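Local coordinates for probable arabinosyltransferase C (Mycobacterium tuberculosis, PDB 3PTY), which probably polymerises arabinose into the arabinan of arabinogalactan and is represented here by its C-terminal, lectin-like carbohydrate-binding domain, at residues G149-P154 with L242-I247; A162-V167 with D333-D338; F199-A204 with R209-P214. All blocks are in the same frame, centred on the assembly; numbering follows the deposited sequence.

Interaction 1: residues G149-P154 with L242-I247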
loop_
_atom_site.group_PDB
_atom_site.type_symbol
_atom_site.label_atom_id
_atom_site.label_comp_id
_atom_site.label_asym_id
_atom_site.label_seq_id
_atom_site.Cartn_x
_atom_site.Cartn_y
_atom_site.Cartn_z
ATOM N N GLY A 149 -13.346 6.568 -36.241
ATOM C CA GLY A 149 -14.102 5.826 -37.225
ATOM C C GLY A 149 -14.903 4.753 -36.512
ATOM O O GLY A 149 -14.786 4.565 -35.285
ATOM N N TRP A 150 -15.716 4.035 -37.276
ATOM C CA TRP A 150 -16.550 2.981 -36.714
ATOM C C TRP A 150 -15.794 1.675 -36.504
ATOM O O TRP A 150 -14.996 1.262 -37.352
ATOM C CB TRP A 150 -17.757 2.726 -37.618
ATOM C CG TRP A 150 -18.722 3.871 -37.668
ATOM C CD1 TRP A 150 -18.886 4.769 -38.688
ATOM C CD2 TRP A 150 -19.668 4.237 -36.654
ATOM N NE1 TRP A 150 -19.876 5.672 -38.368
ATOM C CE2 TRP A 150 -20.379 5.364 -37.129
ATOM C CE3 TRP A 150 -19.995 3.713 -35.396
ATOM C CZ2 TRP A 150 -21.389 5.985 -36.388
ATOM C CZ3 TRP A 150 -21.011 4.330 -34.655
ATOM C CH2 TRP A 150 -21.691 5.455 -35.157
ATOM N N TYR A 151 -16.080 1.021 -35.378
ATOM C CA TYR A 151 -15.531 -0.290 -35.057
ATOM C C TYR A 151 -16.661 -1.317 -35.011
ATOM O O TYR A 151 -17.772 -1.004 -34.604
ATOM C CB TYR A 151 -14.833 -0.250 -33.697
ATOM C CG TYR A 151 -13.572 0.580 -33.686
ATOM C CD1 TYR A 151 -13.621 1.948 -33.418
ATOM C CD2 TYR A 151 -12.329 0.000 -33.949
ATOM C CE1 TYR A 151 -12.463 2.714 -33.401
ATOM C CE2 TYR A 151 -11.163 0.765 -33.946
ATOM C CZ TYR A 151 -11.240 2.116 -33.672
ATOM O OH TYR A 151 -10.095 2.875 -33.643
ATOM N N ARG A 152 -16.357 -2.549 -35.400
ATOM C CA ARG A 152 -17.364 -3.592 -35.514
ATOM C C ARG A 152 -17.562 -4.299 -34.180
ATOM O O ARG A 152 -16.596 -4.748 -33.555
ATOM C CB ARG A 152 -16.936 -4.591 -36.591
ATOM C CG ARG A 152 -17.929 -5.725 -36.879
ATOM C CD ARG A 152 -19.080 -5.284 -37.795
ATOM N NE ARG A 152 -18.715 -4.947 -39.183
ATOM C CZ ARG A 152 -17.584 -5.284 -39.809
ATOM N NH1 ARG A 152 -16.641 -5.994 -39.204
ATOM N NH2 ARG A 152 -17.394 -4.906 -41.068
ATOM N N LEU A 153 -18.811 -4.396 -33.734
ATOM C CA LEU A 153 -19.122 -5.201 -32.552
ATOM C C LEU A 153 -19.148 -6.668 -32.952
ATOM O O LEU A 153 -19.542 -6.999 -34.066
ATOM C CB LEU A 153 -20.475 -4.807 -31.957
ATOM C CG LEU A 153 -20.579 -3.460 -31.242
ATOM C CD1 LEU A 153 -22.044 -3.105 -31.016
ATOM C CD2 LEU A 153 -19.832 -3.484 -29.912
ATOM N N PRO A 154 -18.728 -7.557 -32.039
ATOM C CA PRO A 154 -18.671 -8.994 -32.330
ATOM C C PRO A 154 -20.053 -9.597 -32.561
ATOM O O PRO A 154 -21.045 -9.139 -31.991
ATOM C CB PRO A 154 -18.074 -9.593 -31.047
ATOM C CG PRO A 154 -17.497 -8.447 -30.294
ATOM C CD PRO A 154 -18.313 -7.255 -30.660
ATOM N N LEU A 242 -6.679 8.737 -25.583
ATOM C CA LEU A 242 -7.480 7.532 -25.793
ATOM C C LEU A 242 -6.767 6.517 -26.667
ATOM O O LEU A 242 -5.869 6.860 -27.431
ATOM C CB LEU A 242 -8.821 7.877 -26.457
ATOM C CG LEU A 242 -9.763 8.855 -25.742
ATOM C CD1 LEU A 242 -10.967 9.141 -26.621
ATOM C CD2 LEU A 242 -10.202 8.304 -24.398
ATOM N N THR A 243 -7.190 5.264 -26.548
ATOM C CA THR A 243 -6.756 4.196 -27.439
ATOM C C THR A 243 -8.046 3.526 -27.906
ATOM O O THR A 243 -9.120 3.860 -27.403
ATOM C CB THR A 243 -5.862 3.183 -26.704
ATOM O OG1 THR A 243 -6.530 2.742 -25.517
ATOM C CG2 THR A 243 -4.521 3.821 -26.322
ATOM N N PRO A 244 -7.961 2.598 -28.876
ATOM C CA PRO A 244 -9.210 2.065 -29.447
ATOM C C PRO A 244 -10.002 1.158 -28.513
ATOM O O PRO A 244 -9.455 0.647 -27.535
ATOM C CB PRO A 244 -8.727 1.276 -30.676
ATOM C CG PRO A 244 -7.448 1.958 -31.071
ATOM C CD PRO A 244 -6.799 2.279 -29.722
ATOM N N PRO A 245 -11.292 0.951 -28.825
ATOM C CA PRO A 245 -12.182 0.165 -27.964
ATOM C C PRO A 245 -11.917 -1.332 -28.058
ATOM O O PRO A 245 -11.521 -1.846 -29.109
ATOM C CB PRO A 245 -13.577 0.476 -28.514
ATOM C CG PRO A 245 -13.344 0.856 -29.962
ATOM C CD PRO A 245 -11.981 1.508 -30.005
ATOM N N ARG A 246 -12.146 -2.028 -26.954
ATOM C CA ARG A 246 -11.989 -3.472 -26.933
ATOM C C ARG A 246 -12.986 -4.127 -25.995
ATOM O O ARG A 246 -13.592 -3.469 -25.142
ATOM C CB ARG A 246 -10.563 -3.839 -26.510
ATOM C CG ARG A 246 -10.245 -3.528 -25.049
ATOM C CD ARG A 246 -8.765 -3.760 -24.775
ATOM N NE ARG A 246 -8.426 -3.819 -23.353
ATOM C CZ ARG A 246 -7.962 -2.792 -22.651
ATOM N NH1 ARG A 246 -7.803 -1.606 -23.229
ATOM N NH2 ARG A 246 -7.657 -2.946 -21.363
ATOM N N ILE A 247 -13.153 -5.434 -26.161
ATOM C CA ILE A 247 -13.907 -6.252 -25.215
ATOM C C ILE A 247 -12.935 -7.269 -24.633
ATOM O O ILE A 247 -12.497 -8.181 -25.325
ATOM C CB ILE A 247 -15.083 -6.971 -25.900
ATOM C CG1 ILE A 247 -16.092 -5.941 -26.436
ATOM C CG2 ILE A 247 -15.782 -7.921 -24.919
ATOM C CD1 ILE A 247 -17.248 -6.573 -27.221
#
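Pro-245 lies over one face of the Tyr-151 ring in a CH-pi contact: its CD stands 3.7 Å from the ring centroid, 13° off the normal. The next ring carbon, Pro-245 CG, rests nearer the root of the aromatic ring, 3.6 Å from Tyr-151 CD1. Pro-244 comes to the far end of the same tyrosine, with its CB 3.6 Å from Tyr-151 OH. Farther along, Pro-154 CG touches Ile-247 CD1 at 3.6 Å; CG1 of the isoleucine stays beside the backbone N (chi1 -64°) and an extended chi2 carries the methyl out to the proline. Tyr-151 to Pro-154 and Pro-244 to Ile-247 run in nearly the same direction, 12° apart, yet the CA atoms of Tyr-151 and Pro-245 are 7.9 Å apart, a gap bridged by side chains.

Behind the tyrosine, its backbone pairs with Val-225 of strand 224-231. Behind the prolines, Pro-245 packs on Leu-165, while Arg-246 forms a salt bridge with Glu-40. The Tyr-151 and Pro-245 contact packs the loop after strand 240-242 against strand 144-152 of the antiparallel sheet. No hydrogen bond crosses the contact: it relies on dispersion and on the C-H bonds of Pro-245 CD, probably polarised by the adjoining amide N, meeting an electron-rich ring.

Interaction 2: residues A162-V167 with D333-D338. With AFO (octyl alpha-D-arabinofuranoside), chain B.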
loop_
_atom_site.group_PDB
_atom_site.type_symbol
_atom_site.label_atom_id
_atom_site.label_comp_id
_atom_site.label_asym_id
_atom_site.label_seq_id
_atom_site.Cartn_x
_atom_site.Cartn_y
_atom_site.Cartn_z
ATOM N N ALA A 162 -15.051 -10.526 -20.898
ATOM C CA ALA A 162 -15.746 -9.750 -19.878
ATOM C C ALA A 162 -16.911 -9.041 -20.567
ATOM O O ALA A 162 -16.822 -8.720 -21.752
ATOM C CB ALA A 162 -14.808 -8.737 -19.240
ATOM N N PRO A 163 -18.012 -8.801 -19.835
ATOM C CA PRO A 163 -19.185 -8.157 -20.438
ATOM C C PRO A 163 -19.026 -6.637 -20.453
ATOM O O PRO A 163 -19.936 -5.916 -20.044
ATOM C CB PRO A 163 -20.313 -8.548 -19.487
ATOM C CG PRO A 163 -19.637 -8.644 -18.145
ATOM C CD PRO A 163 -18.218 -9.106 -18.406
ATOM N N LEU A 164 -17.877 -6.162 -20.920
ATOM C CA LEU A 164 -17.569 -4.738 -20.877
ATOM C C LEU A 164 -16.960 -4.281 -22.185
ATOM O O LEU A 164 -16.233 -5.032 -22.834
ATOM C CB LEU A 164 -16.533 -4.460 -19.788
ATOM C CG LEU A 164 -16.850 -4.815 -18.335
ATOM C CD1 LEU A 164 -15.591 -4.649 -17.499
ATOM C CD2 LEU A 164 -17.973 -3.934 -17.806
ATOM N N LEU A 165 -17.239 -3.035 -22.550
ATOM C CA LEU A 165 -16.505 -2.369 -23.612
ATOM C C LEU A 165 -15.497 -1.489 -22.886
ATOM O O LEU A 165 -15.872 -0.675 -22.039
ATOM C CB LEU A 165 -17.457 -1.526 -24.459
ATOM C CG LEU A 165 -16.981 -0.840 -25.745
ATOM C CD1 LEU A 165 -15.924 0.226 -25.470
ATOM C CD2 LEU A 165 -16.480 -1.853 -26.750
ATOM N N VAL A 166 -14.219 -1.667 -23.193
ATOM C CA VAL A 166 -13.173 -1.000 -22.428
ATOM C C VAL A 166 -12.319 -0.117 -23.319
ATOM O O VAL A 166 -12.015 -0.474 -24.456
ATOM C CB VAL A 166 -12.283 -2.031 -21.702
ATOM C CG1 VAL A 166 -10.997 -1.379 -21.179
ATOM C CG2 VAL A 166 -13.067 -2.686 -20.572
ATOM N N VAL A 167 -11.938 1.041 -22.791
ATOM C CA VAL A 167 -10.997 1.916 -23.472
ATOM C C VAL A 167 -9.909 2.324 -22.488
ATOM O O VAL A 167 -10.201 2.875 -21.432
ATOM C CB VAL A 167 -11.699 3.186 -23.993
ATOM C CG1 VAL A 167 -10.670 4.216 -24.449
ATOM C CG2 VAL A 167 -12.662 2.830 -25.121
ATOM N N ASP A 333 -17.360 -9.111 -9.253
ATOM C CA ASP A 333 -18.451 -8.680 -8.367
ATOM C C ASP A 333 -18.866 -7.214 -8.516
ATOM O O ASP A 333 -19.967 -6.835 -8.113
ATOM C CB ASP A 333 -18.074 -8.933 -6.910
ATOM C CG ASP A 333 -17.634 -10.360 -6.669
ATOM O OD1 ASP A 333 -16.412 -10.620 -6.737
ATOM O OD2 ASP A 333 -18.512 -11.218 -6.436
ATOM N N ASP A 334 -17.982 -6.390 -9.070
ATOM C CA ASP A 334 -18.277 -4.977 -9.255
ATOM C C ASP A 334 -17.339 -4.424 -10.303
ATOM O O ASP A 334 -16.204 -4.087 -9.990
ATOM C CB ASP A 334 -18.102 -4.208 -7.934
ATOM C CG ASP A 334 -18.460 -2.728 -8.057
ATOM O OD1 ASP A 334 -18.706 -2.230 -9.198
ATOM O OD2 ASP A 334 -18.497 -2.056 -7.003
ATOM N N TRP A 335 -17.821 -4.314 -11.540
ATOM C CA TRP A 335 -16.965 -3.974 -12.670
ATOM C C TRP A 335 -16.433 -2.556 -12.591
ATOM O O TRP A 335 -15.550 -2.180 -13.358
ATOM C CB TRP A 335 -17.719 -4.145 -13.998
ATOM C CG TRP A 335 -18.292 -5.512 -14.229
ATOM C CD1 TRP A 335 -19.618 -5.850 -14.250
ATOM C CD2 TRP A 335 -17.566 -6.724 -14.492
ATOM N NE1 TRP A 335 -19.759 -7.193 -14.501
ATOM C CE2 TRP A 335 -18.517 -7.752 -14.653
ATOM C CE3 TRP A 335 -16.211 -7.038 -14.603
ATOM C CZ2 TRP A 335 -18.154 -9.074 -14.917
ATOM C CZ3 TRP A 335 -15.852 -8.350 -14.868
ATOM C CH2 TRP A 335 -16.821 -9.350 -15.023
ATOM N N PHE A 336 -16.986 -1.761 -11.683
ATOM C CA PHE A 336 -16.578 -0.369 -11.546
ATOM C C PHE A 336 -15.690 -0.152 -10.317
ATOM O O PHE A 336 -15.328 0.974 -10.001
ATOM C CB PHE A 336 -17.798 0.563 -11.468
ATOM C CG PHE A 336 -18.649 0.570 -12.718
ATOM C CD1 PHE A 336 -19.915 1.136 -12.705
ATOM C CD2 PHE A 336 -18.184 0.011 -13.897
ATOM C CE1 PHE A 336 -20.702 1.151 -13.852
ATOM C CE2 PHE A 336 -18.959 0.011 -15.047
ATOM C CZ PHE A 336 -20.223 0.583 -15.024
ATOM N N ARG A 337 -15.348 -1.229 -9.626
ATOM C CA ARG A 337 -14.517 -1.120 -8.427
ATOM C C ARG A 337 -13.020 -1.175 -8.760
ATOM O O ARG A 337 -12.567 -2.085 -9.454
ATOM C CB ARG A 337 -14.892 -2.232 -7.433
ATOM C CG ARG A 337 -13.860 -2.481 -6.343
ATOM C CD ARG A 337 -13.821 -1.348 -5.360
ATOM N NE ARG A 337 -15.031 -1.325 -4.550
ATOM C CZ ARG A 337 -15.267 -0.441 -3.592
ATOM N NH1 ARG A 337 -14.367 0.496 -3.312
ATOM N NH2 ARG A 337 -16.403 -0.498 -2.916
ATOM N N ASP A 338 -12.264 -0.189 -8.279
ATOM C CA ASP A 338 -10.801 -0.251 -8.328
ATOM C C ASP A 338 -10.340 -1.159 -7.176
ATOM O O ASP A 338 -10.102 -0.698 -6.063
ATOM C CB ASP A 338 -10.199 1.159 -8.196
ATOM C CG ASP A 338 -8.715 1.209 -8.571
ATOM O OD1 ASP A 338 -8.160 0.175 -8.995
ATOM O OD2 ASP A 338 -8.102 2.286 -8.438
HETATM C C1 AFO B . -15.453 -2.474 1.477
HETATM O O1 AFO B . -16.316 -3.036 0.486
HETATM C C2 AFO B . -14.510 -3.586 1.921
HETATM O O2 AFO B . -13.145 -3.147 1.976
HETATM C C3 AFO B . -15.002 -4.034 3.282
HETATM O O3 AFO B . -15.356 -5.411 3.198
HETATM C C4 AFO B . -16.254 -3.210 3.548
HETATM O O4 AFO B . -16.223 -2.109 2.628
HETATM C C5 AFO B . -16.363 -2.728 4.993
HETATM O O5 AFO B . -17.729 -2.397 5.284
HETATM C "C1'" AFO B . -17.329 -2.145 0.026
HETATM C "C2'" AFO B . -18.320 -2.966 -0.789
HETATM C "C3'" AFO B . -19.133 -2.109 -1.756
HETATM C "C4'" AFO B . -20.261 -2.948 -2.344
HETATM C "C5'" AFO B . -19.941 -4.438 -2.272
HETATM C "C6'" AFO B . -18.929 -4.879 -3.328
HETATM C "C7'" AFO B . -18.471 -6.312 -3.074
HETATM C "C8'" AFO B . -17.542 -6.794 -4.166
#
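The Trp-335 indole has Pro-163 and Leu-164 on the same face, each offset toward the rim. Pro-163 sits over the benzo half, its CG 3.3 Å above the indole plane. Its CD makes a CH-pi contact, 3.9 Å from the centroid of the six-membered ring and 30° off the normal, the two side chains crossing at about a right angle. Leu-164 approaches obliquely with both methyls, CD1 lying 3.8 Å from Trp-335 CE3, while CD2 reaches the root of the side chain, 3.8 Å from Trp-335 CB. With CG of Trp-335 anti to its own carbonyl carbon (chi1 -56°), the indole extends toward the strand that begins at Leu-164; Tyr-330 of strand 322-331 also packs on it.

The other flat group, the Arg-337 guanidinium, faces the bound octyl arabinofuranoside with its edge: NH2 is 3.4 Å from the octyl carbon C3', near the guanidinium plane. Asp-333 touches the end of the same alkyl chain, its CB 3.5 Å from C8'. Val-18, Gly-19 and Asn-22 of the same chain also line this pocket; the ligand is hydrogen-bonded to Asn-22 ND2 and to Trp-267 O of the second subunit.

Asp-334 to Arg-337 form a type I turn that holds both Trp-335 and Arg-337, closed by Arg-337 N to Asp-334 O at 3.0 Å. An Asx turn reinforces it: Phe-336 N donates to Asp-334 OD1 at 3.1 Å, meeting the carboxylate from above its plane. Pro-163 is itself the centre of an inverse gamma turn. The segment-to-segment contact is therefore wholly apolar, an indole laid on proline and leucine, whereas the polar bonds serve to shape the turn. The same turn presents the Arg-337 guanidinium edge to the ligand's octyl chain, a contact of van der Waals kind.

Interaction 3: residues F199-A204 with R209-P214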
loop_
_atom_site.group_PDB
_atom_site.type_symbol
_atom_site.label_atom_id
_atom_site.label_comp_id
_atom_site.label_asym_id
_atom_site.label_seq_id
_atom_site.Cartn_x
_atom_site.Cartn_y
_atom_site.Cartn_z
ATOM N N PHE A 199 -18.628 6.270 -19.911
ATOM C CA PHE A 199 -17.819 5.209 -19.331
ATOM C C PHE A 199 -17.721 5.428 -17.832
ATOM O O PHE A 199 -17.789 6.565 -17.363
ATOM C CB PHE A 199 -16.384 5.255 -19.879
ATOM C CG PHE A 199 -16.246 4.799 -21.306
ATOM C CD1 PHE A 199 -16.387 5.701 -22.350
ATOM C CD2 PHE A 199 -15.944 3.480 -21.598
ATOM C CE1 PHE A 199 -16.249 5.292 -23.664
ATOM C CE2 PHE A 199 -15.797 3.060 -22.907
ATOM C CZ PHE A 199 -15.948 3.970 -23.945
ATOM N N ALA A 200 -17.531 4.345 -17.087
ATOM C CA ALA A 200 -17.103 4.453 -15.698
ATOM C C ALA A 200 -15.594 4.642 -15.696
ATOM O O ALA A 200 -14.857 3.832 -16.253
ATOM C CB ALA A 200 -17.477 3.208 -14.920
ATOM N N ASP A 201 -15.140 5.719 -15.074
ATOM C CA ASP A 201 -13.727 6.056 -15.049
ATOM C C ASP A 201 -13.151 5.470 -13.760
ATOM O O ASP A 201 -13.390 5.996 -12.679
ATOM C CB ASP A 201 -13.567 7.581 -15.093
ATOM C CG ASP A 201 -12.115 8.022 -15.153
ATOM O OD1 ASP A 201 -11.222 7.175 -14.961
ATOM O OD2 ASP A 201 -11.865 9.220 -15.408
ATOM N N VAL A 202 -12.427 4.361 -13.876
ATOM C CA VAL A 202 -11.944 3.634 -12.696
ATOM C C VAL A 202 -10.421 3.715 -12.619
ATOM O O VAL A 202 -9.728 3.301 -13.544
ATOM C CB VAL A 202 -12.380 2.148 -12.728
ATOM C CG1 VAL A 202 -11.888 1.410 -11.487
ATOM C CG2 VAL A 202 -13.900 2.032 -12.844
ATOM N N GLY A 203 -9.905 4.255 -11.520
ATOM C CA GLY A 203 -8.469 4.384 -11.349
ATOM C C GLY A 203 -8.053 5.826 -11.138
ATOM O O GLY A 203 -8.843 6.744 -11.336
ATOM N N ALA A 204 -6.802 6.029 -10.740
ATOM C CA ALA A 204 -6.318 7.367 -10.416
ATOM C C ALA A 204 -5.938 8.162 -11.664
ATOM O O ALA A 204 -5.207 7.671 -12.517
ATOM C CB ALA A 204 -5.131 7.280 -9.462
ATOM N N ARG A 209 -5.579 4.327 -17.309
ATOM C CA ARG A 209 -6.487 3.411 -16.630
ATOM C C ARG A 209 -7.501 2.887 -17.623
ATOM O O ARG A 209 -7.521 3.317 -18.774
ATOM C CB ARG A 209 -7.186 4.087 -15.445
ATOM C CG ARG A 209 -8.144 5.212 -15.832
ATOM C CD ARG A 209 -7.584 6.545 -15.419
ATOM N NE ARG A 209 -8.536 7.643 -15.558
ATOM C CZ ARG A 209 -8.175 8.869 -15.917
ATOM N NH1 ARG A 209 -6.898 9.132 -16.174
ATOM N NH2 ARG A 209 -9.077 9.828 -16.028
ATOM N N ASN A 210 -8.334 1.953 -17.178
ATOM C CA ASN A 210 -9.323 1.346 -18.049
ATOM C C ASN A 210 -10.719 1.893 -17.803
ATOM O O ASN A 210 -11.310 1.637 -16.758
ATOM C CB ASN A 210 -9.305 -0.179 -17.881
ATOM C CG ASN A 210 -8.040 -0.799 -18.440
ATOM O OD1 ASN A 210 -7.666 -0.527 -19.577
ATOM N ND2 ASN A 210 -7.368 -1.619 -17.641
ATOM N N LEU A 211 -11.235 2.659 -18.762
ATOM C CA LEU A 211 -12.624 3.105 -18.722
ATOM C C LEU A 211 -13.504 1.916 -19.085
ATOM O O LEU A 211 -13.142 1.126 -19.955
ATOM C CB LEU A 211 -12.859 4.245 -19.717
ATOM C CG LEU A 211 -11.905 5.445 -19.675
ATOM C CD1 LEU A 211 -12.221 6.405 -20.815
ATOM C CD2 LEU A 211 -11.974 6.155 -18.333
ATOM N N ARG A 212 -14.653 1.780 -18.424
ATOM C CA ARG A 212 -15.513 0.620 -18.660
ATOM C C ARG A 212 -16.954 1.012 -18.917
ATOM O O ARG A 212 -17.522 1.851 -18.214
ATOM C CB ARG A 212 -15.478 -0.375 -17.489
ATOM C CG ARG A 212 -14.091 -0.757 -16.995
ATOM C CD ARG A 212 -13.847 -0.222 -15.588
ATOM N NE ARG A 212 -12.445 -0.332 -15.181
ATOM C CZ ARG A 212 -12.001 -1.148 -14.231
ATOM N NH1 ARG A 212 -12.852 -1.927 -13.573
ATOM N NH2 ARG A 212 -10.708 -1.163 -13.921
ATOM N N ALA A 213 -17.541 0.374 -19.923
ATOM C CA ALA A 213 -18.946 0.558 -20.256
ATOM C C ALA A 213 -19.582 -0.823 -20.367
ATOM O O ALA A 213 -19.134 -1.648 -21.159
ATOM C CB ALA A 213 -19.070 1.312 -21.581
ATOM N N PRO A 214 -20.634 -1.084 -19.576
ATOM C CA PRO A 214 -21.273 -2.404 -19.612
ATOM C C PRO A 214 -21.878 -2.680 -20.982
ATOM O O PRO A 214 -22.630 -1.850 -21.498
ATOM C CB PRO A 214 -22.384 -2.276 -18.557
ATOM C CG PRO A 214 -22.648 -0.792 -18.491
ATOM C CD PRO A 214 -21.274 -0.201 -18.589
HETATM O O HOH W 1 -8.804 1.027 -14.512
#
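Val-202 O, Asn-210 N and Arg-212 NH2 grip a single water between the two arms of a beta hairpin, strands 195-202 and 209-214. The water donates to Val-202 O at 2.6 Å and accepts from Asn-210 N at 2.9 Å and from Arg-212 NH2 at 3.0 Å. It thereby links the backbones of Val-202 and Asn-210. One hydrogen-bonded antiparallel pair, Ala-200 with Arg-212, is regular: Ala-200 N donates to Arg-212 O at 2.7 Å, and Arg-212 N returns a bond to Ala-200 O.

On the face that carries Val-202 and Arg-212, the arginine turns back along its own strand. A bend at chi2 brings NE to Asn-210 O, with that acceptor in the guanidinium plane, and so helps fix the group's rotation. Val-202 then lies over one guanidinium face, its CB 3.5 Å from Arg-212 NE. Arg-212 NH1 is taken by Trp-335 O, and Asn-210 OD1 by Thr-168 OG1 and Arg-246 NH2, so these polar ends tie the hairpin to other parts of the domain.

Toward the turn end, Asp-201 and Arg-209 form a side-on, two-pronged salt bridge. Arg-209 NE reaches Asp-201 OD1 at 2.8 Å and Arg-209 NH2 reaches Asp-201 OD2 at 2.9 Å, each oxygen using its syn lone pair. Both bonds are nearly straight (177°), and the two planes are only 9° apart. Arg-209 CG sits between the backbone N and the carbonyl carbon (chi1 66°), and a bend at chi2 helps bring the guanidinium alongside the carboxylate; Arg-209 NH1 also bonds Gly-171 O and Ala-207 O. At the opposite end Phe-199 packs on Leu-165 and Val-167, and its CD2 touches Ala-213 CB at 3.8 Å.

Strand 164-171 ties the three contacts together. Its Val-166 N lies 2.7 Å from Arg-246 O of interaction 1, and its Leu-165 N lies 2.7 Å from Ala-213 O of interaction 3, both probable hydrogen bonds. Interactions 2 and 3 are the closest pair, with centres about 7 Å apart; Trp-335 O meets Arg-212 NH1 at 2.7 Å, a probable hydrogen bond that connects the hairpin with the turn holding the ligand-contacting Arg-337. The Arg-212 side chain itself stays about 12 Å from the ligand. Interaction 1 lies farther off, its centre about 16 Å from that of interaction 2, and joins interaction 3 through Arg-246 NH2 and Asn-210 OD1, 3.0 Å apart.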